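PDB 5XS9: TetR family transcriptional regulator from Mycobacterium smegmatis, which probably binds operator DNA as a dimeric TetR-type repressor and so controls transcription of biotin synthesis genes. Local coordinates for residues E73-H76 and E77-A81; F174-G177 and L178-V182. All blocks are in the same frame, centred on the assembly; numbering follows the deposited sequence.

Interaction 1: residues E73-H76 and E77-A81; sequences EQIH and ESCRA
Arg80 folds back over the turn that carries His76, one helical turn earlier on helix 71-87 of the TetR-type C-terminal domain, which in relatives binds ligand and forms the dimer. Backbone bonds of the i to i+4 kind define the helix: Arg80 N donates to His76 O in a nearly straight bond, and Glu77, Ser78 and Cys79 repeat the pattern. The arginine chain leaves with CG beside its own backbone N and bends about CG-CD (chi3 -69°), which brings the guanidinium back over this turn. His76 O consequently lies over the centre of one guanidinium face, 3.8 Å above its plane, while Arg80 NH1 approaches His76 CB at 3.6 Å. Toward the imidazole ring NH1 comes in obliquely, and the ring's polar end turns elsewhere: the probable hydrogen-bond partner of His76 NE2 is Gln179 OE1 of helix 170-186.

The edge of the guanidinium is used differently. Arg80 NH2 makes a salt bridge to Glu77 OE1 at a short 2.5 Å, with the oxygen only 3° out of the guanidinium plane; it is met on its anti side, 28° from the carboxylate plane. Glu77 reaches this position because CG stands opposite its backbone N and the chain then bends about CB-CG. A water accepts from the same NH2 and donates weakly to Glu73 O, so this nitrogen has two acceptors.

Ile75 and Cys79 make an apolar contact. Ile75 CG2 lies 4.1 Å from Cys79 SG, and both side chains also pack on helix 170-186. Ser78 belongs to a further, water-mediated link: its OG is 2.7 Å from a water that donates to Gln74 O at 3.3 Å.

Interaction 2: residues F174-G177 and L178-V182; sequences FRFG and LQLLV
Phe174 and Leu178 pack one turn apart on helix 170-186, with a leucine branch against an aromatic ring. Leu178 can be followed outward. Its CB lies 3.7 Å from Phe174 O, the carbonyl that accepts the helical bond from Leu178 N at an N-H...O angle of 167°, and is also near Arg175 O. With CG placed opposite the carbonyl carbon (chi1 -82°), the chain runs back along the preceding turn. CG sits over one face of the Phe174 ring, 4.2 Å above the plane and displaced toward the rim. CD1 then makes the closest side-chain approach, 3.8 Å to Phe174 CE2, and reaches CZ as well. The other branch, CD2, turns toward Cys79 SG of helix 71-87, 3.7 Å away. Tyr139 OH is hydrogen-bonded to the same Phe174 O.

The next pair follows the same i to i+4 spacing with another geometry. Phe176 CE2 stands 3.9 Å from Leu180 CD1, but the methyl comes to the ring obliquely. Gly177, which follows Phe176, has no side chain, and its carbonyl accepts from Leu181 N.

The two pairs look onto different neighbours. Phe174 meets Phe143 with ring planes at about 60°, and Leu178 packs on helices 71-87 and 129-155. Phe176 instead packs on Asp128 and Leu180 on Thr135, both of the second subunit, and Leu181 meets Leu181 of that subunit, placing helix 170-186 in the dimer interface.

How the interactions relate
Interactions 1 and 2 are both single-helix contacts built on i to i+4 bonds, and they lie on two helices that pack together, their centres about 10 Å apart. Interaction 1 is partly buried: the Glu77-Arg80 pair and one water lie on one side, the Gln74-Ser78 water on another, and Ile75 and Cys79 face helix 170-186. Interaction 2 is more buried and joins its residues by hydrocarbon packing, with one flank supplied to the dimer interface; no other subunit touches interaction 1. Between them the helices meet in two ways: His76 and Gln179 form the polar tie, and Cys79 CB packs 3.5 Å from Leu178 CD1.

Interaction 1: residues E73-H76 and E77-A81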
loop_
_atom_site.group_PDB
_atom_site.type_symbol
_atom_site.label_atom_id
_atom_site.label_comp_id
_atom_site.label_asym_id
_atom_site.label_seq_id
_atom_site.Cartn_x
_atom_site.Cartn_y
_atom_site.Cartn_z
ATOM N N GLU A 73 15.108 -3.860 -18.005
ATOM C CA GLU A 73 14.653 -5.214 -17.849
ATOM C C GLU A 73 14.989 -5.718 -16.469
ATOM O O GLU A 73 14.249 -6.481 -15.874
ATOM C CB GLU A 73 15.258 -6.126 -18.969
ATOM C CG GLU A 73 14.484 -6.104 -20.286
ATOM C CD GLU A 73 14.428 -4.764 -21.048
ATOM O OE1 GLU A 73 13.275 -4.238 -21.295
ATOM O OE2 GLU A 73 15.518 -4.231 -21.409
ATOM N N GLN A 74 16.060 -5.262 -15.870
ATOM C CA GLN A 74 16.236 -5.572 -14.478
ATOM C C GLN A 74 15.082 -5.107 -13.550
ATOM O O GLN A 74 14.709 -5.814 -12.568
ATOM C CB GLN A 74 17.507 -4.909 -13.910
ATOM C CG GLN A 74 18.830 -5.413 -14.548
ATOM C CD GLN A 74 20.033 -4.609 -14.121
ATOM O OE1 GLN A 74 20.138 -4.136 -12.997
ATOM N NE2 GLN A 74 20.973 -4.451 -15.058
ATOM N N ILE A 75 14.614 -3.884 -13.784
ATOM C CA ILE A 75 13.520 -3.370 -12.967
ATOM C C ILE A 75 12.278 -4.216 -13.235
ATOM O O ILE A 75 11.616 -4.665 -12.306
ATOM C CB ILE A 75 13.246 -1.928 -13.294
ATOM C CG1 ILE A 75 14.411 -1.098 -12.690
ATOM C CG2 ILE A 75 11.890 -1.533 -12.691
ATOM C CD1 ILE A 75 14.417 0.251 -13.185
ATOM N N HIS A 76 11.993 -4.444 -14.498
ATOM C CA HIS A 76 10.827 -5.279 -14.827
ATOM C C HIS A 76 10.920 -6.642 -14.146
ATOM O O HIS A 76 9.964 -7.094 -13.525
ATOM C CB HIS A 76 10.575 -5.371 -16.364
ATOM C CG HIS A 76 9.993 -4.113 -16.950
ATOM N ND1 HIS A 76 8.656 -3.760 -16.779
ATOM C CD2 HIS A 76 10.535 -3.149 -17.741
ATOM C CE1 HIS A 76 8.426 -2.615 -17.399
ATOM N NE2 HIS A 76 9.547 -2.222 -17.986
ATOM N N GLU A 77 12.076 -7.293 -14.246
ATOM C CA GLU A 77 12.232 -8.675 -13.793
ATOM C C GLU A 77 12.126 -8.741 -12.310
ATOM O O GLU A 77 11.352 -9.547 -11.738
ATOM C CB GLU A 77 13.569 -9.293 -14.338
ATOM C CG GLU A 77 13.695 -10.781 -14.198
ATOM C CD GLU A 77 12.864 -11.594 -15.231
ATOM O OE1 GLU A 77 12.285 -11.041 -16.186
ATOM O OE2 GLU A 77 12.816 -12.829 -15.087
ATOM N N SER A 78 12.793 -7.816 -11.597
ATOM C CA SER A 78 12.683 -7.776 -10.158
ATOM C C SER A 78 11.298 -7.508 -9.603
ATOM O O SER A 78 10.878 -8.089 -8.597
ATOM C CB SER A 78 13.683 -6.787 -9.526
ATOM O OG SER A 78 14.992 -7.352 -9.711
ATOM N N CYS A 79 10.588 -6.584 -10.216
ATOM C CA CYS A 79 9.283 -6.198 -9.704
ATOM C C CYS A 79 8.265 -7.303 -9.988
ATOM O O CYS A 79 7.423 -7.535 -9.173
ATOM C CB CYS A 79 8.863 -4.902 -10.426
ATOM S SG CYS A 79 9.826 -3.479 -9.702
ATOM N N ARG A 80 8.321 -7.920 -11.177
ATOM C CA ARG A 80 7.410 -9.039 -11.468
ATOM C C ARG A 80 7.643 -10.152 -10.484
ATOM O O ARG A 80 6.682 -10.717 -9.933
ATOM C CB ARG A 80 7.578 -9.603 -12.880
ATOM C CG ARG A 80 7.067 -8.769 -14.024
ATOM C CD ARG A 80 7.128 -9.581 -15.325
ATOM N NE ARG A 80 8.505 -9.841 -15.776
ATOM C CZ ARG A 80 9.157 -9.181 -16.755
ATOM N NH1 ARG A 80 8.587 -8.163 -17.456
ATOM N NH2 ARG A 80 10.440 -9.512 -17.018
ATOM N N ALA A 81 8.907 -10.453 -10.185
ATOM C CA ALA A 81 9.172 -11.591 -9.264
ATOM C C ALA A 81 8.687 -11.232 -7.897
ATOM O O ALA A 81 8.150 -12.078 -7.167
ATOM C CB ALA A 81 10.649 -11.950 -9.214
HETATM O O HOH W 1 12.551 -7.946 -18.309
HETATM O O HOH W 2 17.330 -6.457 -10.675
#

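Interaction 2: residues F174-G177 and L178-V182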
loop_
_atom_site.group_PDB
_atom_site.type_symbol
_atom_site.label_atom_id
_atom_site.label_comp_id
_atom_site.label_asym_id
_atom_site.label_seq_id
_atom_site.Cartn_x
_atom_site.Cartn_y
_atom_site.Cartn_z
ATOM N N PHE A 174 -0.132 -3.823 -14.163
ATOM C CA PHE A 174 1.094 -3.767 -13.399
ATOM C C PHE A 174 2.257 -3.293 -14.249
ATOM O O PHE A 174 2.995 -2.368 -13.851
ATOM C CB PHE A 174 1.359 -5.143 -12.733
ATOM C CG PHE A 174 2.564 -5.162 -11.838
ATOM C CD1 PHE A 174 2.612 -4.339 -10.683
ATOM C CD2 PHE A 174 3.703 -5.933 -12.171
ATOM C CE1 PHE A 174 3.726 -4.359 -9.845
ATOM C CE2 PHE A 174 4.825 -5.972 -11.325
ATOM C CZ PHE A 174 4.859 -5.173 -10.172
ATOM N N ARG A 175 2.369 -3.856 -15.438
ATOM C CA ARG A 175 3.379 -3.548 -16.427
ATOM C C ARG A 175 3.308 -2.114 -16.892
ATOM O O ARG A 175 4.316 -1.456 -17.118
ATOM C CB ARG A 175 3.274 -4.525 -17.659
ATOM C CG ARG A 175 4.208 -4.118 -18.800
ATOM C CD ARG A 175 4.398 -5.174 -19.901
ATOM N NE ARG A 175 3.250 -5.064 -20.802
ATOM C CZ ARG A 175 2.213 -5.869 -20.798
ATOM N NH1 ARG A 175 2.200 -6.917 -19.978
ATOM N NH2 ARG A 175 1.188 -5.644 -21.640
ATOM N N PHE A 176 2.120 -1.596 -17.002
ATOM C CA PHE A 176 1.945 -0.234 -17.510
ATOM C C PHE A 176 2.544 0.762 -16.465
ATOM O O PHE A 176 3.288 1.633 -16.851
ATOM C CB PHE A 176 0.453 0.122 -17.704
ATOM C CG PHE A 176 0.247 1.498 -18.214
ATOM C CD1 PHE A 176 0.230 1.745 -19.574
ATOM C CD2 PHE A 176 0.154 2.588 -17.318
ATOM C CE1 PHE A 176 0.127 3.034 -20.050
ATOM C CE2 PHE A 176 0.019 3.856 -17.813
ATOM C CZ PHE A 176 0.034 4.091 -19.158
ATOM N N GLY A 177 2.297 0.537 -15.189
ATOM C CA GLY A 177 2.830 1.423 -14.112
ATOM C C GLY A 177 4.327 1.280 -13.992
ATOM O O GLY A 177 5.032 2.243 -13.802
ATOM N N LEU A 178 4.828 0.067 -14.098
ATOM C CA LEU A 178 6.249 -0.154 -14.115
ATOM C C LEU A 178 6.940 0.571 -15.274
ATOM O O LEU A 178 7.990 1.208 -15.140
ATOM C CB LEU A 178 6.582 -1.639 -14.239
ATOM C CG LEU A 178 6.565 -2.499 -12.987
ATOM C CD1 LEU A 178 7.213 -3.849 -13.291
ATOM C CD2 LEU A 178 7.345 -1.818 -11.871
ATOM N N GLN A 179 6.333 0.520 -16.417
ATOM C CA GLN A 179 6.851 1.260 -17.540
ATOM C C GLN A 179 6.888 2.764 -17.386
ATOM O O GLN A 179 7.821 3.405 -17.864
ATOM C CB GLN A 179 6.123 0.863 -18.839
ATOM C CG GLN A 179 6.801 1.312 -20.118
ATOM C CD GLN A 179 8.263 0.808 -20.265
ATOM O OE1 GLN A 179 8.595 -0.344 -19.962
ATOM N NE2 GLN A 179 9.148 1.709 -20.679
ATOM N N LEU A 180 5.889 3.355 -16.775
ATOM C CA LEU A 180 5.935 4.768 -16.437
ATOM C C LEU A 180 7.098 5.064 -15.540
ATOM O O LEU A 180 7.770 6.065 -15.747
ATOM C CB LEU A 180 4.708 5.252 -15.658
ATOM C CG LEU A 180 3.407 5.461 -16.397
ATOM C CD1 LEU A 180 2.355 5.900 -15.393
ATOM C CD2 LEU A 180 3.569 6.520 -17.473
ATOM N N LEU A 181 7.318 4.214 -14.526
ATOM C CA LEU A 181 8.467 4.432 -13.672
ATOM C C LEU A 181 9.795 4.330 -14.399
ATOM O O LEU A 181 10.684 5.103 -14.166
ATOM C CB LEU A 181 8.448 3.435 -12.513
ATOM C CG LEU A 181 7.390 3.731 -11.472
ATOM C CD1 LEU A 181 7.291 2.508 -10.595
ATOM C CD2 LEU A 181 7.812 4.974 -10.698
ATOM N N VAL A 182 9.921 3.340 -15.287
ATOM C CA VAL A 182 11.100 3.157 -16.062
ATOM C C VAL A 182 11.360 4.318 -16.973
ATOM O O VAL A 182 12.475 4.775 -17.051
ATOM C CB VAL A 182 10.989 1.787 -16.859
ATOM C CG1 VAL A 182 11.950 1.676 -17.971
ATOM C CG2 VAL A 182 11.160 0.642 -15.884
#